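Local coordinates for 5-carboxyvanillate decarboxylase (PDB 4L6D), which probably catalyses the decarboxylation of 5-carboxyvanillate to vanillate, as a manganese-binding member of the amidohydrolase superfamily, at residues I5-A10 / M71-L76; A268-G273 / M293-Y298; G273-A278 / A304-F309. All coordinates share one frame; numbering follows the deposited sequence.

Contact 1: residues I5-A10 / M71-L76; sequences IATEEA and MHLLSL. With MN (manganese (II) ion), chain I.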
loop_
_atom_site.group_PDB
_atom_site.type_symbol
_atom_site.label_atom_id
_atom_site.label_comp_id
_atom_site.label_asym_id
_atom_site.label_seq_id
_atom_site.Cartn_x
_atom_site.Cartn_y
_atom_site.Cartn_z
ATOM N N ILE A 5 -19.371 1.382 19.210
ATOM C CA ILE A 5 -18.608 2.603 19.412
ATOM C C ILE A 5 -17.808 2.865 18.143
ATOM O O ILE A 5 -16.828 2.180 17.871
ATOM C CB ILE A 5 -17.664 2.475 20.638
ATOM C CG1 ILE A 5 -18.467 2.213 21.920
ATOM C CG2 ILE A 5 -16.786 3.723 20.770
ATOM C CD1 ILE A 5 -17.584 1.867 23.121
ATOM N N ALA A 6 -18.246 3.841 17.350
ATOM C CA ALA A 6 -17.584 4.160 16.085
ATOM C C ALA A 6 -16.335 5.006 16.344
ATOM O O ALA A 6 -16.420 6.023 17.024
ATOM C CB ALA A 6 -18.552 4.897 15.163
ATOM N N THR A 7 -15.184 4.596 15.826
ATOM C CA THR A 7 -13.926 5.206 16.266
ATOM C C THR A 7 -13.222 6.211 15.350
ATOM O O THR A 7 -12.156 6.709 15.727
ATOM C CB THR A 7 -12.889 4.136 16.662
ATOM O OG1 THR A 7 -12.698 3.218 15.570
ATOM C CG2 THR A 7 -13.360 3.370 17.893
ATOM N N GLU A 8 -13.784 6.525 14.181
ATOM C CA GLU A 8 -13.126 7.488 13.287
ATOM C C GLU A 8 -14.121 8.522 12.782
ATOM O O GLU A 8 -14.313 8.689 11.575
ATOM C CB GLU A 8 -12.442 6.804 12.094
ATOM C CG GLU A 8 -11.331 7.699 11.481
ATOM C CD GLU A 8 -10.767 7.148 10.179
ATOM O OE1 GLU A 8 -10.138 6.063 10.205
ATOM O OE2 GLU A 8 -10.949 7.797 9.126
ATOM N N GLU A 9 -14.741 9.231 13.718
ATOM C CA GLU A 9 -15.907 10.023 13.390
ATOM C C GLU A 9 -15.534 11.486 13.441
ATOM O O GLU A 9 -15.271 12.038 14.502
ATOM C CB GLU A 9 -17.068 9.657 14.326
ATOM C CG GLU A 9 -17.215 8.125 14.475
ATOM C CD GLU A 9 -17.141 7.409 13.132
ATOM O OE1 GLU A 9 -16.398 6.395 13.014
ATOM O OE2 GLU A 9 -17.813 7.882 12.186
ATOM N N ALA A 10 -15.489 12.092 12.263
ATOM C CA ALA A 10 -14.970 13.440 12.090
ATOM C C ALA A 10 -15.939 14.514 12.561
ATOM O O ALA A 10 -17.158 14.378 12.428
ATOM C CB ALA A 10 -14.627 13.665 10.620
ATOM N N MET A 71 -22.196 5.128 20.419
ATOM C CA MET A 71 -21.263 6.255 20.514
ATOM C C MET A 71 -20.492 6.572 19.244
ATOM O O MET A 71 -20.217 5.697 18.418
ATOM C CB MET A 71 -20.217 5.993 21.615
ATOM C CG MET A 71 -20.783 5.758 23.002
ATOM S SD MET A 71 -19.499 5.603 24.265
ATOM C CE MET A 71 -19.127 7.346 24.532
ATOM N N HIS A 72 -20.133 7.845 19.118
ATOM C CA HIS A 72 -19.053 8.264 18.231
ATOM C C HIS A 72 -17.875 8.714 19.063
ATOM O O HIS A 72 -18.036 9.504 20.011
ATOM C CB HIS A 72 -19.453 9.464 17.383
ATOM C CG HIS A 72 -20.255 9.126 16.170
ATOM N ND1 HIS A 72 -20.423 10.018 15.134
ATOM C CD2 HIS A 72 -20.953 8.015 15.835
ATOM C CE1 HIS A 72 -21.173 9.463 14.198
ATOM N NE2 HIS A 72 -21.525 8.257 14.607
ATOM N N LEU A 73 -16.698 8.215 18.702
ATOM C CA LEU A 73 -15.429 8.795 19.150
ATOM C C LEU A 73 -15.048 9.870 18.141
ATOM O O LEU A 73 -14.670 9.569 17.002
ATOM C CB LEU A 73 -14.349 7.709 19.236
ATOM C CG LEU A 73 -12.935 8.170 19.585
ATOM C CD1 LEU A 73 -12.849 8.696 21.029
ATOM C CD2 LEU A 73 -11.947 7.020 19.351
ATOM N N LEU A 74 -15.200 11.121 18.557
ATOM C CA LEU A 74 -15.027 12.266 17.663
ATOM C C LEU A 74 -13.562 12.662 17.537
ATOM O O LEU A 74 -12.797 12.550 18.493
ATOM C CB LEU A 74 -15.820 13.465 18.187
ATOM C CG LEU A 74 -17.316 13.255 18.418
ATOM C CD1 LEU A 74 -17.921 14.445 19.164
ATOM C CD2 LEU A 74 -18.045 13.050 17.095
ATOM N N SER A 75 -13.193 13.159 16.357
ATOM C CA SER A 75 -11.851 13.682 16.106
ATOM C C SER A 75 -11.969 14.888 15.194
ATOM O O SER A 75 -12.756 14.871 14.242
ATOM C CB SER A 75 -10.972 12.605 15.446
ATOM O OG SER A 75 -11.685 11.897 14.432
ATOM N N LEU A 76 -11.182 15.927 15.454
ATOM C CA LEU A 76 -11.130 17.039 14.517
ATOM C C LEU A 76 -10.669 16.529 13.150
ATOM O O LEU A 76 -9.636 15.875 13.028
ATOM C CB LEU A 76 -10.200 18.138 15.029
ATOM C CG LEU A 76 -9.989 19.279 14.027
ATOM C CD1 LEU A 76 -11.278 20.066 13.831
ATOM C CD2 LEU A 76 -8.862 20.217 14.487
HETATM MN MN MN I . -11.686 9.723 8.408
HETATM O O HOH W 1 -12.222 9.596 15.864
HETATM O O HOH W 2 -12.699 10.614 10.138
#

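Contact 2: residues A268-G273 / M293-Y298; sequences AITTSG and MWAIDY. With MN (manganese (II) ion), chain I; VNL (4-hydroxy-3-methoxybenzoate), chain J.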
loop_
_atom_site.group_PDB
_atom_site.type_symbol
_atom_site.label_atom_id
_atom_site.label_comp_id
_atom_site.label_asym_id
_atom_site.label_seq_id
_atom_site.Cartn_x
_atom_site.Cartn_y
_atom_site.Cartn_z
ATOM N N ALA A 268 -3.109 -0.787 16.936
ATOM C CA ALA A 268 -4.408 -1.415 16.719
ATOM C C ALA A 268 -4.991 -0.745 15.482
ATOM O O ALA A 268 -4.501 0.307 15.043
ATOM C CB ALA A 268 -5.336 -1.224 17.935
ATOM N N ILE A 269 -6.022 -1.355 14.912
ATOM C CA ILE A 269 -6.597 -0.866 13.664
ATOM C C ILE A 269 -8.096 -0.673 13.781
ATOM O O ILE A 269 -8.732 -1.214 14.685
ATOM C CB ILE A 269 -6.284 -1.801 12.454
ATOM C CG1 ILE A 269 -7.074 -3.114 12.529
ATOM C CG2 ILE A 269 -4.795 -2.102 12.387
ATOM C CD1 ILE A 269 -7.048 -3.892 11.217
ATOM N N THR A 270 -8.654 0.108 12.860
ATOM C CA THR A 270 -10.105 0.198 12.728
ATOM C C THR A 270 -10.548 -0.153 11.325
ATOM O O THR A 270 -9.739 -0.174 10.393
ATOM C CB THR A 270 -10.689 1.576 13.108
ATOM O OG1 THR A 270 -10.688 2.434 11.959
ATOM C CG2 THR A 270 -9.917 2.226 14.266
ATOM N N THR A 271 -11.846 -0.408 11.188
ATOM C CA THR A 271 -12.435 -0.831 9.922
ATOM C C THR A 271 -13.000 0.319 9.092
ATOM O O THR A 271 -13.718 0.065 8.133
ATOM C CB THR A 271 -13.584 -1.832 10.166
ATOM O OG1 THR A 271 -14.645 -1.169 10.860
ATOM C CG2 THR A 271 -13.098 -3.021 11.018
ATOM N N SER A 272 -12.706 1.568 9.461
ATOM C CA SER A 272 -13.256 2.710 8.716
ATOM C C SER A 272 -13.038 2.553 7.219
ATOM O O SER A 272 -11.928 2.286 6.765
ATOM C CB SER A 272 -12.616 4.016 9.180
ATOM O OG SER A 272 -11.205 3.907 9.152
ATOM N N GLY A 273 -14.099 2.701 6.437
ATOM C CA GLY A 273 -13.951 2.663 4.990
ATOM C C GLY A 273 -13.574 1.335 4.367
ATOM O O GLY A 273 -13.291 1.286 3.171
ATOM N N MET A 293 -10.911 -2.618 15.745
ATOM C CA MET A 293 -12.059 -1.833 16.192
ATOM C C MET A 293 -12.935 -1.426 15.028
ATOM O O MET A 293 -12.462 -1.233 13.917
ATOM C CB MET A 293 -11.585 -0.570 16.899
ATOM C CG MET A 293 -10.910 -0.856 18.221
ATOM S SD MET A 293 -10.211 0.616 18.994
ATOM C CE MET A 293 -8.723 0.861 18.031
ATOM N N TRP A 294 -14.222 -1.266 15.299
ATOM C CA TRP A 294 -15.158 -0.797 14.291
ATOM C C TRP A 294 -15.165 0.732 14.191
ATOM O O TRP A 294 -14.919 1.441 15.173
ATOM C CB TRP A 294 -16.546 -1.349 14.633
ATOM C CG TRP A 294 -17.645 -0.897 13.726
ATOM C CD1 TRP A 294 -17.868 -1.295 12.443
ATOM C CD2 TRP A 294 -18.672 0.042 14.048
ATOM N NE1 TRP A 294 -18.980 -0.651 11.936
ATOM C CE2 TRP A 294 -19.495 0.167 12.913
ATOM C CE3 TRP A 294 -18.984 0.783 15.202
ATOM C CZ2 TRP A 294 -20.606 1.008 12.890
ATOM C CZ3 TRP A 294 -20.080 1.618 15.177
ATOM C CH2 TRP A 294 -20.882 1.721 14.027
ATOM N N ALA A 295 -15.451 1.235 12.991
ATOM C CA ALA A 295 -15.615 2.673 12.768
ATOM C C ALA A 295 -16.547 2.897 11.583
ATOM O O ALA A 295 -16.846 1.955 10.850
ATOM C CB ALA A 295 -14.267 3.354 12.516
ATOM N N ILE A 296 -16.981 4.143 11.381
ATOM C CA ILE A 296 -17.848 4.484 10.258
ATOM C C ILE A 296 -17.133 5.379 9.251
ATOM O O ILE A 296 -17.315 5.214 8.040
ATOM C CB ILE A 296 -19.136 5.191 10.723
ATOM C CG1 ILE A 296 -19.909 4.317 11.716
ATOM C CG2 ILE A 296 -19.999 5.568 9.516
ATOM C CD1 ILE A 296 -20.948 5.098 12.493
ATOM N N ASP A 297 -16.320 6.313 9.751
ATOM C CA ASP A 297 -15.804 7.431 8.954
ATOM C C ASP A 297 -16.919 8.421 8.572
ATOM O O ASP A 297 -16.901 9.004 7.485
ATOM C CB ASP A 297 -15.043 6.955 7.700
ATOM C CG ASP A 297 -13.704 7.642 7.534
ATOM O OD1 ASP A 297 -13.513 8.731 8.107
ATOM O OD2 ASP A 297 -12.840 7.093 6.814
ATOM N N TYR A 298 -17.882 8.615 9.473
ATOM C CA TYR A 298 -18.916 9.630 9.305
ATOM C C TYR A 298 -18.261 11.017 9.475
ATOM O O TYR A 298 -17.349 11.157 10.281
ATOM C CB TYR A 298 -20.000 9.407 10.366
ATOM C CG TYR A 298 -21.149 10.376 10.268
ATOM C CD1 TYR A 298 -22.240 10.100 9.460
ATOM C CD2 TYR A 298 -21.133 11.583 10.969
ATOM C CE1 TYR A 298 -23.291 10.985 9.356
ATOM C CE2 TYR A 298 -22.177 12.475 10.868
ATOM C CZ TYR A 298 -23.261 12.168 10.065
ATOM O OH TYR A 298 -24.314 13.045 9.941
HETATM MN MN MN I . -11.686 9.723 8.408
HETATM C C1 VNL J . -12.751 12.061 3.112
HETATM C CO1 VNL J . -13.019 10.785 3.625
HETATM C CO2 VNL J . -12.090 13.035 3.887
HETATM C CM1 VNL J . -12.635 10.454 4.938
HETATM C CM2 VNL J . -11.689 12.724 5.184
HETATM O OM VNL J . -11.041 13.604 6.012
HETATM C CZ VNL J . -11.977 11.394 5.730
HETATM C CC VNL J . -13.207 12.406 1.719
HETATM C CV VNL J . -10.710 14.927 5.548
HETATM O O1 VNL J . -14.046 11.680 1.121
HETATM O O2 VNL J . -12.782 13.465 1.198
HETATM O O3 VNL J . -11.864 11.275 7.088
HETATM O O HOH W 3 -16.596 -0.225 9.122
HETATM O O HOH W 4 -16.778 2.593 7.202
HETATM O O HOH W 2 -12.699 10.614 10.138
#

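Contact 3: residues G273-A278 / A304-F309; sequences GVESHA and APAVQF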
loop_
_atom_site.group_PDB
_atom_site.type_symbol
_atom_site.label_atom_id
_atom_site.label_comp_id
_atom_site.label_asym_id
_atom_site.label_seq_id
_atom_site.Cartn_x
_atom_site.Cartn_y
_atom_site.Cartn_z
ATOM N N GLY A 273 -14.099 2.701 6.437
ATOM C CA GLY A 273 -13.951 2.663 4.990
ATOM C C GLY A 273 -13.574 1.335 4.367
ATOM O O GLY A 273 -13.291 1.286 3.171
ATOM N N VAL A 274 -13.570 0.264 5.158
ATOM C CA VAL A 274 -13.250 -1.074 4.656
ATOM C C VAL A 274 -14.278 -2.054 5.204
ATOM O O VAL A 274 -14.014 -2.833 6.130
ATOM C CB VAL A 274 -11.814 -1.516 5.014
ATOM C CG1 VAL A 274 -11.489 -2.883 4.389
ATOM C CG2 VAL A 274 -10.816 -0.454 4.543
ATOM N N GLU A 275 -15.473 -1.989 4.631
ATOM C CA GLU A 275 -16.592 -2.813 5.074
ATOM C C GLU A 275 -16.565 -4.148 4.343
ATOM O O GLU A 275 -17.466 -4.493 3.584
ATOM C CB GLU A 275 -17.898 -2.031 4.868
ATOM C CG GLU A 275 -17.865 -0.740 5.699
ATOM C CD GLU A 275 -18.980 0.256 5.385
ATOM O OE1 GLU A 275 -19.976 -0.111 4.724
ATOM O OE2 GLU A 275 -18.837 1.427 5.828
ATOM N N SER A 276 -15.489 -4.892 4.597
ATOM C CA SER A 276 -15.256 -6.190 3.979
ATOM C C SER A 276 -15.134 -7.266 5.039
ATOM O O SER A 276 -14.218 -7.233 5.853
ATOM C CB SER A 276 -13.948 -6.146 3.184
ATOM O OG SER A 276 -13.518 -7.463 2.859
ATOM N N HIS A 277 -16.050 -8.228 5.036
ATOM C CA HIS A 277 -15.926 -9.332 5.989
ATOM C C HIS A 277 -14.628 -10.112 5.791
ATOM O O HIS A 277 -14.037 -10.594 6.757
ATOM C CB HIS A 277 -17.122 -10.272 5.891
ATOM C CG HIS A 277 -18.395 -9.674 6.395
ATOM N ND1 HIS A 277 -19.635 -10.095 5.961
ATOM C CD2 HIS A 277 -18.623 -8.697 7.307
ATOM C CE1 HIS A 277 -20.571 -9.396 6.580
ATOM N NE2 HIS A 277 -19.986 -8.533 7.391
ATOM N N ALA A 278 -14.185 -10.246 4.547
ATOM C CA ALA A 278 -12.959 -10.990 4.267
ATOM C C ALA A 278 -11.741 -10.288 4.847
ATOM O O ALA A 278 -10.860 -10.937 5.414
ATOM C CB ALA A 278 -12.776 -11.186 2.758
ATOM N N ALA A 304 -25.526 3.574 8.159
ATOM C CA ALA A 304 -26.262 2.299 8.046
ATOM C C ALA A 304 -25.443 1.141 7.467
ATOM O O ALA A 304 -25.423 0.062 8.056
ATOM C CB ALA A 304 -27.594 2.462 7.301
ATOM N N PRO A 305 -24.743 1.357 6.334
ATOM C CA PRO A 305 -23.981 0.222 5.802
ATOM C C PRO A 305 -22.845 -0.195 6.735
ATOM O O PRO A 305 -22.536 -1.381 6.823
ATOM C CB PRO A 305 -23.408 0.744 4.477
ATOM C CG PRO A 305 -24.182 1.963 4.145
ATOM C CD PRO A 305 -24.784 2.502 5.400
ATOM N N ALA A 306 -22.222 0.760 7.417
ATOM C CA ALA A 306 -21.119 0.425 8.316
ATOM C C ALA A 306 -21.626 -0.404 9.496
ATOM O O ALA A 306 -20.992 -1.364 9.923
ATOM C CB ALA A 306 -20.426 1.698 8.797
ATOM N N VAL A 307 -22.769 0.001 10.033
ATOM C CA VAL A 307 -23.418 -0.726 11.114
ATOM C C VAL A 307 -23.800 -2.140 10.675
ATOM O O VAL A 307 -23.536 -3.116 11.387
ATOM C CB VAL A 307 -24.660 0.051 11.605
ATOM C CG1 VAL A 307 -25.532 -0.810 12.526
ATOM C CG2 VAL A 307 -24.218 1.327 12.316
ATOM N N GLN A 308 -24.412 -2.257 9.504
ATOM C CA GLN A 308 -24.869 -3.558 9.051
ATOM C C GLN A 308 -23.700 -4.481 8.741
ATOM O O GLN A 308 -23.802 -5.693 8.944
ATOM C CB GLN A 308 -25.852 -3.391 7.896
ATOM C CG GLN A 308 -27.096 -2.668 8.407
ATOM C CD GLN A 308 -28.058 -2.216 7.329
ATOM O OE1 GLN A 308 -28.024 -2.692 6.189
ATOM N NE2 GLN A 308 -28.949 -1.302 7.701
ATOM N N PHE A 309 -22.584 -3.897 8.310
ATOM C CA PHE A 309 -21.348 -4.653 8.095
ATOM C C PHE A 309 -20.904 -5.385 9.370
ATOM O O PHE A 309 -20.652 -6.598 9.342
ATOM C CB PHE A 309 -20.265 -3.702 7.562
ATOM C CG PHE A 309 -18.841 -4.102 7.888
ATOM C CD1 PHE A 309 -18.236 -5.204 7.290
ATOM C CD2 PHE A 309 -18.094 -3.327 8.778
ATOM C CE1 PHE A 309 -16.906 -5.537 7.587
ATOM C CE2 PHE A 309 -16.774 -3.650 9.079
ATOM C CZ PHE A 309 -16.183 -4.761 8.490
#

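Contact 1: residues I5-A10 / M71-L76
With CG anti to its carbonyl carbon (chi1 -46°) and the chain bent at chi2, Glu9 lays CG over one face of the His72 imidazole, with CB beside ND1. Glu9 CG stands 3.8 Å from the centroid of the His72 ring, displaced toward the rim, in a CH-pi contact. The bend sends the carboxylate on to the loop after the last barrel strand: OE2 accepts the N-H of Tyr298, and OE1 those of Ile296 and Asp297. OE1 of Glu9 also takes Glu8 N, at 2.9 Å. An alanine in place of His72 would strip Glu9 CG of its aromatic cover and would probably leave Arg60 without its weak acceptor. The parallel backbones pair through Leu73 N and Ala6 O (2.8 Å), then slip by one residue in a beta bulge before Ser75 N meets Glu9 O (3.0 Å). At the bulge a water donates to Thr7 O and Leu73 O and accepts from Ser75 OG. Glu8 points away from the strand 71-76; its OE1 is hydrogen-bonded to Tyr172 OH, and its OE2 binds manganese at 2.2 Å beside His174 and Asp297, an arrangement typical of the metal site at the strand ends of an amidohydrolase TIM barrel.

Contact 2: residues A268-G273 / M293-Y298
Thr270 and Met293 form a single parallel beta bridge, with Met293 N donating to Ile269 O (2.8 Å) and Thr271 N donating to Met293 O (2.9 Å), after which both chains leave the sheet as loops. The Met293 side chain bends at chi3 (-77°), which turns its methyl back along the strand: CE packs on Ala268 CB at 4.0 Å and also touches CG2 of Thr270. Ala328 and Ile331 of the helix 317-331 pack against the Met293 side chain as well. Thr271 holds OG1 between its backbone N and carbonyl carbon, where it receives the N-H of Ala295 in a weak bond (3.3 Å) and lies against CA and CD1 of Trp294. A water joins Thr271 OG1 to Ala295 O, and another bridges Gly273 N and Ile296 O, so polar backbone atoms between the diverging loops are linked through water. These are the C-terminal ends of the seventh and eighth strands of the TIM barrel, the rim on which amidohydrolases carry their metal ligands. On the inner side, the methyl of Ala295 sits between Thr270 OG1 and Ser272 CB (3.8 Å from the latter). Ser272 OG is engaged by Glu8 OE1 and the backbone N of His227, and Thr270 OG1 by Tyr172. Asp297 binds manganese through OD1 (2.1 Å), while its other oxygen, OD2, is hydrogen-bonded to His227 NE2 and passes near Ser272 CB. That division fixes the rotation of the carboxylate. The same manganese ion is bound by the phenolic O3 of the vanillate at 2.0 Å and by a water, which places the ligand's oxygen beside Asp297 OD1 in the ligand pocket, probably the active site.

Contact 3: residues G273-A278 / A304-F309
Phe309 gives up the most surface here, its ring slipped beneath the backbone of the loop that carries Glu275. CA of Glu275 stands 3.6 Å from the centroid of the Phe309 ring, nearly on the ring normal, in a CH-pi contact over the centre of one face. The inverse gamma turn centred on Glu275 bends the chain across that face, bringing Ser276 N to 3.4 Å from Phe309 CE1 and Val274 O near CZ. Glu275 itself is the second large contributor. Its CG is anti to the carbonyl carbon (chi1 -61°) and the chain continues extended, so that CB passes by CG of Phe309 and the carboxylate reaches the first turn of the helix 303-311. There OE2 lies 3.4 Å from Ala306 CB, and OE1 lies close to Pro305 CB. His277 supplies the specific polar link: its NE2 donates to Phe309 O at 2.8 Å (N-H...O 157°), in the ring plane and on a lone pair in the carbonyl plane. The two rings meet rim to rim, with planes only 18° apart and neither over the other. Ser276 caps the helix 277-287 through Ala279 N and also makes a weak hydrogen bond to a bound vanillate distant from the metal, while Trp237 of the second subunit packs on Glu275. The contact thus joins the loop and helix start that follow the seventh strand to the helix after the eighth, neighbouring beta-alpha elements on the rim of a TIM barrel.

Overall arrangement
From the N terminus, contact 1 first closes a loop of about 60 residues, largely helical, by joining the first strand to the second. Contacts 2 and 3 follow it in series, near the C terminus. These two cross: 268-273 and 273-278, sharing Gly273, both precede their partners 293-298 and 304-309. Contact 2 closes the loop of about 20 residues that holds the helix 277-287, and contact 3 ties the start of that helix to 303-311. Contacts 1 and 2 touch and share the manganese, and backbone bonds between Thr7 and Trp294 and between Ala10 and Tyr298 bring the first strand to the chain leaving the eighth. Trp294 NE1 bonded to Ala306 O connects contact 2 to contact 3.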